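Local coordinates for protein dipicolinate synthase subunit A (Bacillus halodurans, PDB 3D4O) that probably catalyses, as subunit A of dipicolinate synthase, the oxidation of dihydrodipicolinate to dipicolinate, a major constituent of bacterial endospores, at residues 67-72 with 104-109; 99-104 with 119-124; 206-211 with 228-233. All blocks are in the same frame, centred on the assembly; numbering follows the deposited sequence.

Contact 1 of 3, residues 67-72 with 104-109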
ATOM      1  N   SER C  67     -11.611  -0.313 -19.627  1.00 38.51           N
ATOM      2  CA  SER C  67     -10.797  -1.319 -20.360  1.00 37.48           C
ATOM      3  C   SER C  67     -11.351  -1.656 -21.740  1.00 38.98           C
ATOM      4  O   SER C  67     -10.692  -2.308 -22.533  1.00 41.03           O
ATOM      5  CB  SER C  67     -10.709  -2.612 -19.549  1.00 37.57           C
ATOM      6  OG  SER C  67     -12.012  -3.097 -19.202  1.00 35.66           O
ATOM      7  N   GLY C  68     -12.554  -1.187 -22.036  1.00 38.05           N
ATOM      8  CA  GLY C  68     -13.208  -1.503 -23.313  1.00 38.83           C
ATOM      9  C   GLY C  68     -13.656  -2.957 -23.348  1.00 40.07           C
ATOM     10  O   GLY C  68     -14.411  -3.413 -22.484  1.00 39.32           O
ATOM     11  N   THR C  69     -13.227  -3.658 -24.401  1.00 41.47           N
ATOM     12  CA  THR C  69     -13.462  -5.112 -24.553  1.00 40.58           C
ATOM     13  C   THR C  69     -12.107  -5.765 -24.736  1.00 41.60           C
ATOM     14  O   THR C  69     -11.094  -5.081 -24.818  1.00 42.55           O
ATOM     15  CB  THR C  69     -14.298  -5.504 -25.809  1.00 40.70           C
ATOM     16  OG1 THR C  69     -13.550  -5.222 -26.991  1.00 39.29           O
ATOM     17  CG2 THR C  69     -15.615  -4.778 -25.876  1.00 38.45           C
ATOM     18  N   ASN C  70     -12.062  -7.084 -24.773  1.00 43.39           N
ATOM     19  CA  ASN C  70     -10.786  -7.742 -25.103  1.00 44.07           C
ATOM     20  C   ASN C  70     -10.815  -7.982 -26.589  1.00 44.81           C
ATOM     21  O   ASN C  70     -11.761  -7.579 -27.272  1.00 46.02           O
ATOM     22  CB  ASN C  70     -10.498  -9.020 -24.311  1.00 43.85           C
ATOM     23  CG  ASN C  70     -11.388 -10.194 -24.675  1.00 40.99           C
ATOM     24  OD1 ASN C  70     -12.269 -10.128 -25.532  1.00 42.32           O
ATOM     25  ND2 ASN C  70     -11.150 -11.295 -23.997  1.00 42.47           N
ATOM     26  N   GLU C  71      -9.818  -8.691 -27.091  1.00 46.24           N
ATOM     27  CA  GLU C  71      -9.699  -8.895 -28.551  1.00 45.74           C
ATOM     28  C   GLU C  71     -10.794  -9.757 -29.121  1.00 44.76           C
ATOM     29  O   GLU C  71     -10.933  -9.863 -30.337  1.00 46.18           O
ATOM     30  CB  GLU C  71      -8.332  -9.454 -28.927  1.00 46.44           C
ATOM     31  CG  GLU C  71      -7.181  -8.481 -28.634  1.00 49.19           C
ATOM     32  CD  GLU C  71      -7.287  -7.174 -29.431  1.00 52.88           C
ATOM     33  OE1 GLU C  71      -8.136  -7.097 -30.351  1.00 55.18           O
ATOM     34  OE2 GLU C  71      -6.520  -6.221 -29.145  1.00 50.41           O
ATOM     35  N   ALA C  72     -11.586 -10.351 -28.237  1.00 43.81           N
ATOM     36  CA  ALA C  72     -12.686 -11.239 -28.655  1.00 43.42           C
ATOM     37  C   ALA C  72     -14.029 -10.562 -28.452  1.00 42.93           C
ATOM     38  O   ALA C  72     -15.076 -11.133 -28.691  1.00 43.05           O
ATOM     39  CB  ALA C  72     -12.623 -12.546 -27.890  1.00 43.67           C
ATOM     40  N   ILE C 104     -10.148   3.102 -23.028  1.00 41.31           N
ATOM     41  CA  ILE C 104      -9.214   2.761 -24.101  1.00 42.71           C
ATOM     42  C   ILE C 104      -9.892   1.865 -25.095  1.00 43.69           C
ATOM     43  O   ILE C 104     -11.037   1.458 -24.929  1.00 44.46           O
ATOM     44  CB  ILE C 104      -7.929   2.026 -23.592  1.00 43.33           C
ATOM     45  CG1 ILE C 104      -8.235   0.636 -23.036  1.00 46.58           C
ATOM     46  CG2 ILE C 104      -7.191   2.835 -22.518  1.00 41.75           C
ATOM     47  CD1 ILE C 104      -7.079   0.061 -22.177  1.00 42.38           C
ATOM     48  N   SER C 105      -9.161   1.557 -26.143  1.00 44.62           N
ATOM     49  CA  SER C 105      -9.657   0.627 -27.159  1.00 44.96           C
ATOM     50  C   SER C 105      -8.586  -0.395 -27.489  1.00 45.40           C
ATOM     51  O   SER C 105      -7.589  -0.548 -26.782  1.00 45.70           O
ATOM     52  CB  SER C 105     -10.071   1.349 -28.442  1.00 44.28           C
ATOM     53  OG  SER C 105     -10.762   0.477 -29.347  1.00 43.34           O
ATOM     54  N   ASN C 106      -8.857  -1.116 -28.558  1.00 46.31           N
ATOM     55  CA  ASN C 106      -7.923  -2.089 -29.103  1.00 46.32           C
ATOM     56  C   ASN C 106      -8.266  -2.363 -30.548  1.00 46.53           C
ATOM     57  O   ASN C 106      -9.185  -1.771 -31.104  1.00 46.60           O
ATOM     58  CB  ASN C 106      -7.872  -3.385 -28.306  1.00 46.13           C
ATOM     59  CG  ASN C 106      -9.179  -4.109 -28.279  1.00 47.12           C
ATOM     60  OD1 ASN C 106     -10.109  -3.785 -29.012  1.00 51.23           O
ATOM     61  ND2 ASN C 106      -9.264  -5.110 -27.426  1.00 52.56           N
ATOM     62  N   THR C 107      -7.554  -3.306 -31.132  1.00 46.61           N
ATOM     63  CA  THR C 107      -7.714  -3.583 -32.551  1.00 46.82           C
ATOM     64  C   THR C 107      -9.113  -4.105 -32.842  1.00 45.37           C
ATOM     65  O   THR C 107      -9.777  -3.658 -33.780  1.00 45.34           O
ATOM     66  CB  THR C 107      -6.618  -4.546 -33.062  1.00 47.66           C
ATOM     67  OG1 THR C 107      -6.642  -5.743 -32.284  1.00 54.98           O
ATOM     68  CG2 THR C 107      -5.232  -3.911 -32.917  1.00 47.33           C
ATOM     69  N   TYR C 108      -9.573  -5.020 -31.998  1.00 44.50           N
ATOM     70  CA  TYR C 108     -10.906  -5.624 -32.178  1.00 43.33           C
ATOM     71  C   TYR C 108     -11.984  -4.585 -32.129  1.00 43.27           C
ATOM     72  O   TYR C 108     -12.860  -4.520 -32.982  1.00 43.88           O
ATOM     73  CB  TYR C 108     -11.243  -6.625 -31.075  1.00 42.78           C
ATOM     74  CG  TYR C 108     -12.688  -7.123 -31.126  1.00 42.09           C
ATOM     75  CD1 TYR C 108     -13.710  -6.460 -30.452  1.00 42.21           C
ATOM     76  CD2 TYR C 108     -13.023  -8.270 -31.831  1.00 38.04           C
ATOM     77  CE1 TYR C 108     -15.029  -6.930 -30.505  1.00 40.49           C
ATOM     78  CE2 TYR C 108     -14.322  -8.731 -31.884  1.00 38.98           C
ATOM     79  CZ  TYR C 108     -15.317  -8.067 -31.218  1.00 40.03           C
ATOM     80  OH  TYR C 108     -16.606  -8.553 -31.291  1.00 36.13           O
ATOM     81  N   LEU C 109     -11.918  -3.790 -31.075  1.00 42.73           N
ATOM     82  CA  LEU C 109     -12.938  -2.769 -30.847  1.00 42.11           C
ATOM     83  C   LEU C 109     -12.872  -1.729 -31.950  1.00 42.08           C
ATOM     84  O   LEU C 109     -13.905  -1.321 -32.496  1.00 42.25           O
ATOM     85  CB  LEU C 109     -12.801  -2.133 -29.447  1.00 40.62           C
ATOM     86  CG  LEU C 109     -13.955  -1.207 -29.055  1.00 39.11           C
ATOM     87  CD1 LEU C 109     -15.280  -1.982 -29.219  1.00 32.04           C
ATOM     88  CD2 LEU C 109     -13.782  -0.649 -27.649  1.00 35.56           C
TER

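Contact 2 of 3, residues 99-104 with 119-124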
ATOM      1  N   VAL C  99     -23.208   6.569 -30.152  1.00 36.74           N
ATOM      2  CA  VAL C  99     -21.792   6.716 -29.812  1.00 36.19           C
ATOM      3  C   VAL C  99     -21.392   5.725 -28.722  1.00 35.18           C
ATOM      4  O   VAL C  99     -22.122   5.473 -27.758  1.00 33.04           O
ATOM      5  CB  VAL C  99     -21.464   8.169 -29.345  1.00 35.13           C
ATOM      6  CG1 VAL C  99     -20.016   8.313 -28.930  1.00 34.86           C
ATOM      7  CG2 VAL C  99     -21.820   9.156 -30.437  1.00 35.61           C
ATOM      8  N   VAL C 100     -20.210   5.168 -28.923  1.00 34.58           N
ATOM      9  CA  VAL C 100     -19.647   4.222 -27.998  1.00 33.75           C
ATOM     10  C   VAL C 100     -18.593   4.934 -27.214  1.00 33.22           C
ATOM     11  O   VAL C 100     -17.757   5.629 -27.781  1.00 32.76           O
ATOM     12  CB  VAL C 100     -18.987   3.061 -28.732  1.00 32.76           C
ATOM     13  CG1 VAL C 100     -18.463   2.065 -27.720  1.00 32.87           C
ATOM     14  CG2 VAL C 100     -19.977   2.424 -29.679  1.00 32.12           C
ATOM     15  N   TYR C 101     -18.658   4.775 -25.900  1.00 33.37           N
ATOM     16  CA  TYR C 101     -17.684   5.387 -24.974  1.00 34.46           C
ATOM     17  C   TYR C 101     -16.852   4.350 -24.250  1.00 35.19           C
ATOM     18  O   TYR C 101     -17.357   3.400 -23.669  1.00 37.50           O
ATOM     19  CB  TYR C 101     -18.378   6.281 -23.901  1.00 34.17           C
ATOM     20  CG  TYR C 101     -18.997   7.549 -24.442  1.00 33.89           C
ATOM     21  CD1 TYR C 101     -20.306   7.565 -24.899  1.00 35.45           C
ATOM     22  CD2 TYR C 101     -18.267   8.744 -24.478  1.00 36.43           C
ATOM     23  CE1 TYR C 101     -20.880   8.728 -25.400  1.00 35.22           C
ATOM     24  CE2 TYR C 101     -18.821   9.909 -24.977  1.00 35.34           C
ATOM     25  CZ  TYR C 101     -20.130   9.894 -25.441  1.00 35.55           C
ATOM     26  OH  TYR C 101     -20.705  11.043 -25.925  1.00 36.63           O
ATOM     27  N   SER C 102     -15.557   4.562 -24.263  1.00 35.55           N
ATOM     28  CA  SER C 102     -14.655   3.668 -23.555  1.00 35.84           C
ATOM     29  C   SER C 102     -13.570   4.491 -22.846  1.00 35.85           C
ATOM     30  O   SER C 102     -13.565   5.728 -22.866  1.00 34.93           O
ATOM     31  CB  SER C 102     -14.023   2.682 -24.552  1.00 36.22           C
ATOM     32  OG  SER C 102     -13.264   1.682 -23.903  1.00 37.59           O
ATOM     33  N   GLY C 103     -12.660   3.779 -22.210  1.00 37.36           N
ATOM     34  CA  GLY C 103     -11.490   4.410 -21.582  1.00 38.02           C
ATOM     35  C   GLY C 103     -10.452   4.345 -22.686  1.00 39.55           C
ATOM     36  O   GLY C 103     -10.000   5.363 -23.246  1.00 38.43           O
ATOM     37  N   ILE C 104     -10.148   3.102 -23.028  1.00 41.31           N
ATOM     38  CA  ILE C 104      -9.214   2.761 -24.101  1.00 42.71           C
ATOM     39  C   ILE C 104      -9.892   1.865 -25.095  1.00 43.69           C
ATOM     40  O   ILE C 104     -11.037   1.458 -24.929  1.00 44.46           O
ATOM     41  CB  ILE C 104      -7.929   2.026 -23.592  1.00 43.33           C
ATOM     42  CG1 ILE C 104      -8.235   0.636 -23.036  1.00 46.58           C
ATOM     43  CG2 ILE C 104      -7.191   2.835 -22.518  1.00 41.75           C
ATOM     44  CD1 ILE C 104      -7.079   0.061 -22.177  1.00 42.38           C
ATOM     45  N   THR C 119     -19.077   6.114 -34.138  1.00 41.06           N
ATOM     46  CA  THR C 119     -18.083   6.952 -33.455  1.00 40.76           C
ATOM     47  C   THR C 119     -17.701   6.336 -32.134  1.00 40.88           C
ATOM     48  O   THR C 119     -18.533   5.826 -31.399  1.00 41.88           O
ATOM     49  CB  THR C 119     -18.595   8.387 -33.244  1.00 40.55           C
ATOM     50  OG1 THR C 119     -18.759   9.018 -34.525  1.00 39.17           O
ATOM     51  CG2 THR C 119     -17.618   9.204 -32.404  1.00 38.35           C
ATOM     52  N   LEU C 120     -16.409   6.391 -31.860  1.00 41.14           N
ATOM     53  CA  LEU C 120     -15.845   5.882 -30.621  1.00 40.37           C
ATOM     54  C   LEU C 120     -15.065   6.950 -29.896  1.00 40.86           C
ATOM     55  O   LEU C 120     -14.167   7.586 -30.448  1.00 42.05           O
ATOM     56  CB  LEU C 120     -14.916   4.707 -30.907  1.00 40.04           C
ATOM     57  CG  LEU C 120     -14.142   4.095 -29.750  1.00 40.56           C
ATOM     58  CD1 LEU C 120     -15.070   3.394 -28.754  1.00 38.38           C
ATOM     59  CD2 LEU C 120     -13.117   3.135 -30.321  1.00 39.70           C
ATOM     60  N   VAL C 121     -15.440   7.127 -28.637  1.00 39.92           N
ATOM     61  CA  VAL C 121     -14.782   8.051 -27.743  1.00 38.32           C
ATOM     62  C   VAL C 121     -14.014   7.290 -26.671  1.00 37.96           C
ATOM     63  O   VAL C 121     -14.558   6.560 -25.865  1.00 37.18           O
ATOM     64  CB  VAL C 121     -15.785   9.013 -27.100  1.00 38.18           C
ATOM     65  CG1 VAL C 121     -15.079   9.899 -26.086  1.00 39.45           C
ATOM     66  CG2 VAL C 121     -16.452   9.847 -28.166  1.00 35.61           C
ATOM     67  N   LYS C 122     -12.714   7.489 -26.703  1.00 39.09           N
ATOM     68  CA  LYS C 122     -11.799   6.894 -25.761  1.00 40.28           C
ATOM     69  C   LYS C 122     -11.472   7.968 -24.743  1.00 40.44           C
ATOM     70  O   LYS C 122     -10.633   8.847 -24.990  1.00 41.53           O
ATOM     71  CB  LYS C 122     -10.528   6.425 -26.477  1.00 41.36           C
ATOM     72  CG  LYS C 122     -10.734   5.228 -27.400  1.00 46.64           C
ATOM     73  CD  LYS C 122      -9.489   4.935 -28.216  1.00 51.76           C
ATOM     74  CE  LYS C 122      -9.418   5.763 -29.505  1.00 55.73           C
ATOM     75  NZ  LYS C 122     -10.424   5.333 -30.529  1.00 62.99           N
ATOM     76  N   LEU C 123     -12.140   7.881 -23.599  1.00 38.60           N
ATOM     77  CA  LEU C 123     -12.026   8.906 -22.565  1.00 38.25           C
ATOM     78  C   LEU C 123     -10.617   9.107 -22.067  1.00 38.05           C
ATOM     79  O   LEU C 123     -10.263  10.214 -21.619  1.00 39.59           O
ATOM     80  CB  LEU C 123     -12.974   8.637 -21.374  1.00 38.27           C
ATOM     81  CG  LEU C 123     -14.476   8.702 -21.743  1.00 40.04           C
ATOM     82  CD1 LEU C 123     -15.350   8.386 -20.520  1.00 38.19           C
ATOM     83  CD2 LEU C 123     -14.880  10.064 -22.385  1.00 36.41           C
HETATM   84  N   MSE C 124      -9.789   8.079 -22.183  1.00 37.68           N
HETATM   85  CA  MSE C 124      -8.412   8.172 -21.654  1.00 40.14           C
HETATM   86  C   MSE C 124      -7.490   8.972 -22.567  1.00 40.62           C
HETATM   87  O   MSE C 124      -6.362   9.265 -22.207  1.00 42.50           O
HETATM   88  CB  MSE C 124      -7.822   6.802 -21.310  1.00 40.77           C
HETATM   89  CG  MSE C 124      -8.534   6.156 -20.117  1.00 40.86           C
HETATM   90 SE   MSE C 124      -8.180   7.163 -18.459  0.75 48.31          SE
HETATM   91  CE  MSE C 124      -6.362   6.542 -18.359  1.00 60.03           C
TER

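Contact 3 of 3, residues 206-211 with 228-233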
ATOM      1  N   LYS C 206      19.600   3.175 -21.758  1.00 38.47           N
ATOM      2  CA  LYS C 206      20.581   2.694 -20.791  1.00 39.38           C
ATOM      3  C   LYS C 206      19.941   1.952 -19.634  1.00 38.11           C
ATOM      4  O   LYS C 206      20.537   1.818 -18.575  1.00 37.28           O
ATOM      5  CB  LYS C 206      21.366   3.887 -20.212  1.00 41.25           C
ATOM      6  CG  LYS C 206      22.059   4.718 -21.267  1.00 43.25           C
ATOM      7  CD  LYS C 206      22.992   3.858 -22.083  1.00 45.35           C
ATOM      8  N   ALA C 207      18.712   1.498 -19.839  1.00 38.15           N
ATOM      9  CA  ALA C 207      17.970   0.786 -18.781  1.00 37.49           C
ATOM     10  C   ALA C 207      18.737  -0.314 -18.097  1.00 36.91           C
ATOM     11  O   ALA C 207      18.704  -0.439 -16.870  1.00 36.74           O
ATOM     12  CB  ALA C 207      16.649   0.227 -19.306  1.00 37.82           C
ATOM     13  N   ALA C 208      19.415  -1.123 -18.891  1.00 38.44           N
ATOM     14  CA  ALA C 208      20.116  -2.315 -18.379  1.00 39.39           C
ATOM     15  C   ALA C 208      21.140  -1.922 -17.354  1.00 41.30           C
ATOM     16  O   ALA C 208      21.301  -2.547 -16.313  1.00 42.93           O
ATOM     17  CB  ALA C 208      20.799  -3.108 -19.520  1.00 40.24           C
ATOM     18  N   GLN C 209      21.847  -0.860 -17.664  1.00 43.23           N
ATOM     19  CA  GLN C 209      22.899  -0.350 -16.764  1.00 43.88           C
ATOM     20  C   GLN C 209      22.266   0.313 -15.570  1.00 42.05           C
ATOM     21  O   GLN C 209      22.642   0.088 -14.424  1.00 43.17           O
ATOM     22  CB  GLN C 209      23.799   0.641 -17.516  1.00 44.83           C
ATOM     23  CG  GLN C 209      24.660   1.551 -16.662  1.00 52.26           C
ATOM     24  CD  GLN C 209      25.348   2.631 -17.530  1.00 58.95           C
ATOM     25  OE1 GLN C 209      25.878   2.335 -18.621  1.00 59.47           O
ATOM     26  NE2 GLN C 209      25.308   3.880 -17.064  1.00 57.23           N
ATOM     27  N   GLU C 210      21.236   1.084 -15.835  1.00 41.67           N
ATOM     28  CA  GLU C 210      20.672   1.934 -14.774  1.00 42.69           C
ATOM     29  C   GLU C 210      19.798   1.215 -13.752  1.00 40.50           C
ATOM     30  O   GLU C 210      19.672   1.676 -12.596  1.00 41.09           O
ATOM     31  CB  GLU C 210      19.952   3.133 -15.390  1.00 44.03           C
ATOM     32  CG  GLU C 210      20.918   3.982 -16.201  1.00 46.60           C
ATOM     33  CD  GLU C 210      21.995   4.607 -15.339  1.00 49.67           C
ATOM     34  OE1 GLU C 210      21.724   4.916 -14.144  1.00 51.23           O
ATOM     35  OE2 GLU C 210      23.104   4.794 -15.870  1.00 53.03           O
ATOM     36  N   LEU C 211      19.293   0.053 -14.133  1.00 39.21           N
ATOM     37  CA  LEU C 211      18.351  -0.691 -13.270  1.00 40.05           C
ATOM     38  C   LEU C 211      18.965  -1.812 -12.467  1.00 39.83           C
ATOM     39  O   LEU C 211      18.253  -2.593 -11.828  1.00 38.37           O
ATOM     40  CB  LEU C 211      17.177  -1.265 -14.080  1.00 40.19           C
ATOM     41  CG  LEU C 211      16.236  -0.278 -14.787  1.00 43.73           C
ATOM     42  CD1 LEU C 211      15.002  -1.016 -15.313  1.00 38.33           C
ATOM     43  CD2 LEU C 211      15.839   0.852 -13.895  1.00 38.43           C
ATOM     44  N   ALA C 228      14.621  -8.891 -21.433  1.00 35.77           N
ATOM     45  CA  ALA C 228      15.383  -9.948 -20.773  1.00 36.46           C
ATOM     46  C   ALA C 228      16.743  -9.434 -20.285  1.00 37.75           C
ATOM     47  O   ALA C 228      17.156  -9.721 -19.167  1.00 36.80           O
ATOM     48  CB  ALA C 228      15.587 -11.155 -21.726  1.00 35.15           C
ATOM     49  N   ASN C 229      17.441  -8.690 -21.144  1.00 40.00           N
ATOM     50  CA  ASN C 229      18.790  -8.181 -20.799  1.00 40.25           C
ATOM     51  C   ASN C 229      18.716  -7.201 -19.668  1.00 39.29           C
ATOM     52  O   ASN C 229      19.605  -7.130 -18.816  1.00 39.74           O
ATOM     53  CB  ASN C 229      19.566  -7.584 -21.987  1.00 41.09           C
ATOM     54  CG  ASN C 229      20.591  -8.559 -22.559  1.00 43.55           C
ATOM     55  OD1 ASN C 229      21.418  -9.104 -21.817  1.00 43.76           O
ATOM     56  ND2 ASN C 229      20.560  -8.768 -23.875  1.00 42.33           N
ATOM     57  N   VAL C 230      17.627  -6.467 -19.630  1.00 39.06           N
ATOM     58  CA  VAL C 230      17.449  -5.498 -18.554  1.00 39.09           C
ATOM     59  C   VAL C 230      17.224  -6.288 -17.277  1.00 39.18           C
ATOM     60  O   VAL C 230      17.916  -6.125 -16.266  1.00 39.45           O
ATOM     61  CB  VAL C 230      16.254  -4.568 -18.818  1.00 39.49           C
ATOM     62  CG1 VAL C 230      15.931  -3.735 -17.582  1.00 39.46           C
ATOM     63  CG2 VAL C 230      16.570  -3.668 -20.019  1.00 41.63           C
ATOM     64  N   LEU C 231      16.220  -7.133 -17.352  1.00 38.02           N
ATOM     65  CA  LEU C 231      15.860  -8.011 -16.243  1.00 39.01           C
ATOM     66  C   LEU C 231      17.075  -8.784 -15.730  1.00 40.04           C
ATOM     67  O   LEU C 231      17.259  -8.913 -14.530  1.00 42.37           O
ATOM     68  CB  LEU C 231      14.733  -8.995 -16.628  1.00 37.51           C
ATOM     69  CG  LEU C 231      13.322  -8.397 -16.762  1.00 37.95           C
ATOM     70  CD1 LEU C 231      12.340  -9.360 -17.417  1.00 35.94           C
ATOM     71  CD2 LEU C 231      12.787  -7.954 -15.439  1.00 37.51           C
ATOM     72  N   ALA C 232      17.919  -9.252 -16.638  1.00 38.60           N
ATOM     73  CA  ALA C 232      19.071 -10.068 -16.249  1.00 38.16           C
ATOM     74  C   ALA C 232      20.055  -9.339 -15.312  1.00 38.10           C
ATOM     75  O   ALA C 232      20.751  -9.962 -14.506  1.00 36.02           O
ATOM     76  CB  ALA C 232      19.809 -10.577 -17.479  1.00 36.77           C
ATOM     77  N   GLU C 233      20.075  -8.022 -15.408  1.00 39.07           N
ATOM     78  CA  GLU C 233      20.997  -7.191 -14.599  1.00 41.25           C
ATOM     79  C   GLU C 233      20.391  -6.680 -13.310  1.00 40.23           C
ATOM     80  O   GLU C 233      21.067  -6.120 -12.450  1.00 41.39           O
ATOM     81  CB  GLU C 233      21.510  -6.010 -15.437  1.00 43.38           C
ATOM     82  CG  GLU C 233      22.688  -6.428 -16.332  1.00 48.06           C
ATOM     83  CD  GLU C 233      23.910  -6.772 -15.493  1.00 53.02           C
ATOM     84  OE1 GLU C 233      24.269  -5.955 -14.614  1.00 57.26           O
ATOM     85  OE2 GLU C 233      24.491  -7.867 -15.687  1.00 59.60           O
TER
HETATM   86  O   HOH W   1      19.287  -3.803 -14.915  1.00 50.07           O

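Contact 1 of 3, residues 67-72 with 104-109
The carboxylate of E71 lies stacked against the side-chain amide of N106, the two planes 26° apart and the chains running past each other in opposite directions. E71 OE2 comes to 3.3 Å from N106 CB, while OE1 reaches on to the first turn of helix 107-116. There OE1 takes two hydrogen bonds: Y108 N arrives at 3.0 Å on its syn lone pair, and T107 OG1 donates at 2.8 Å from above the carboxylate plane. A bend at chi2 (-62°) folds the E71 chain back, although its CB sets out away from the helix. N106 is the N-cap: its OD1 accepts from L109 N at 2.7 Å in a nearly straight bond.

The Y108 ring receives the backbone of A72 over one face, with A72 C 3.9 Å from Y108 CE2. T69 crosses this tyrosine at about a right angle, its OG1 3.7 Å from Y108 CD1 while bonding to the carbonyl of N70; Y108 OH is held by L86 O. At G68 a side chain would run into I104 O.

The loop after strand 61-63 here meets the connecting helix of a beta-alpha-beta unit in the Rossmann-like N-terminal domain. N106 caps the helix start, and the E71 carboxylate takes up the N-H of Y108; its negative charge is likely to interact favourably with the helix dipole.

Contact 2 of 3, residues 99-104 with 119-124
V100 and V121 sit in the middle of a parallel backbone ladder that joins strand 99-102 to strand 119-122, their axes 4.8 Å apart. The rungs alternate in direction: V100 N donates to T119 O, V121 N to V100 O at 2.9 Å, and S102 N to V121 O at 2.7 Å. Pairing runs on past the strands, where L123 N bonds to S102 O at 2.7 Å and M124 N, of a selenomethionine, to G103 O at 2.9 Å, as residues 123-124 turn into a 3-10 segment. CA-H...O contacts, such as L120 CA to V100 O, fill in between.

Apolar contacts line both faces. On one, Y101 and V121 lie side by side, pointing the same way, with Y101 CD2 3.6 Å from V121 CB. With CG beside its own backbone N (chi1 -69°), the tyrosine ring is laid alongside V121, and L123 CD2 meets it at its edge, near the plane, 4.2 Å from Y101 CD2. V99 CG1 touches V121 CG2 on this side, and helix 274-289 packs on Y101 through L285, L288 and L289. Replacing Y101 by an alanine would probably open a gap beside V121 and L123 and strip those helix leucines of a partner. On the other face V100 CG1 meets L120 CD1 at 3.8 Å, under M113 of helix 107-116.

This is a beta-alpha-beta unit of the Rossmann-like N-terminal domain, with 119-122 the outermost strand of its sheet within the chain. Its backbone bonds set the register, while the apolar side chains bind the sheet to a helix on each face.

Contact 3 of 3, residues 206-211 with 228-233
The flat groups that meet V230 and E233 are peptide units of the facing helix, not rings. V230 CG2 stands over one face of the A207-A208 peptide, almost directly above its nitrogen, 4.0 Å from A208 N. The A208 carbonyl is approached obliquely at its oxygen from both sides of its plane, by E233 CB at 3.6 Å on one side and by a water on the other.

Both helices belong to the second Rossmann-type domain of the chain, whose parallel sheet has the strand order 3-2-1-4-5-6. Helix 207-210 lies in the connection from strand 200-203 to strand 216-219, helix 228-233 in the next one, from 216-219 to 239-242; the contact joins these two successive crossovers.

V230 takes part in all three apolar side-chain contacts, and its two methyl branches divide the work. CG1 lies anti to the backbone N (chi1 170°) and meets L211 CD1 at 3.7 Å; CG2, beside that N, reaches A207 CB at 4.0 Å and also brushes the methyl of A208. L211 and V230 cross obliquely. The leucine comes directly after helix 207-210 and also packs on M234 and on F202 of strand 200-203, the latter tying it to the sheet. L231 points away from the contact and packs on Y254 and A255 of helix 252-257. The small side chains of A207 and A208 let the two backbones approach closely, with the CA atoms of A208 and V230 4.2 Å apart.

Polar linkage comes through the water. It donates to A208 O at 2.8 Å and to V230 O at 3.0 Å, and V230 O also accepts from E233 N, at 3.0 Å.

Contacts 1 and 2 form one continuous region of the N-terminal domain. They share I104, alternate along the chain, and have centres 11 Å apart; G68 CA lies 3.2 Å from S102 OG, and S105 CB packs on K122 CD at 3.6 Å. Contact 1 lies at the start of helix 107-116, which connects the two strands of contact 2. Contact 3 belongs to the other Rossmann-type domain, its centre 31 Å from that of contact 1 and 36 Å from that of contact 2, with nearest atoms about 22 Å away in both cases. A 1,2-ethanediol, probably from the crystallisation liquor, lies about 3 Å from the L123 side chain in contact 2.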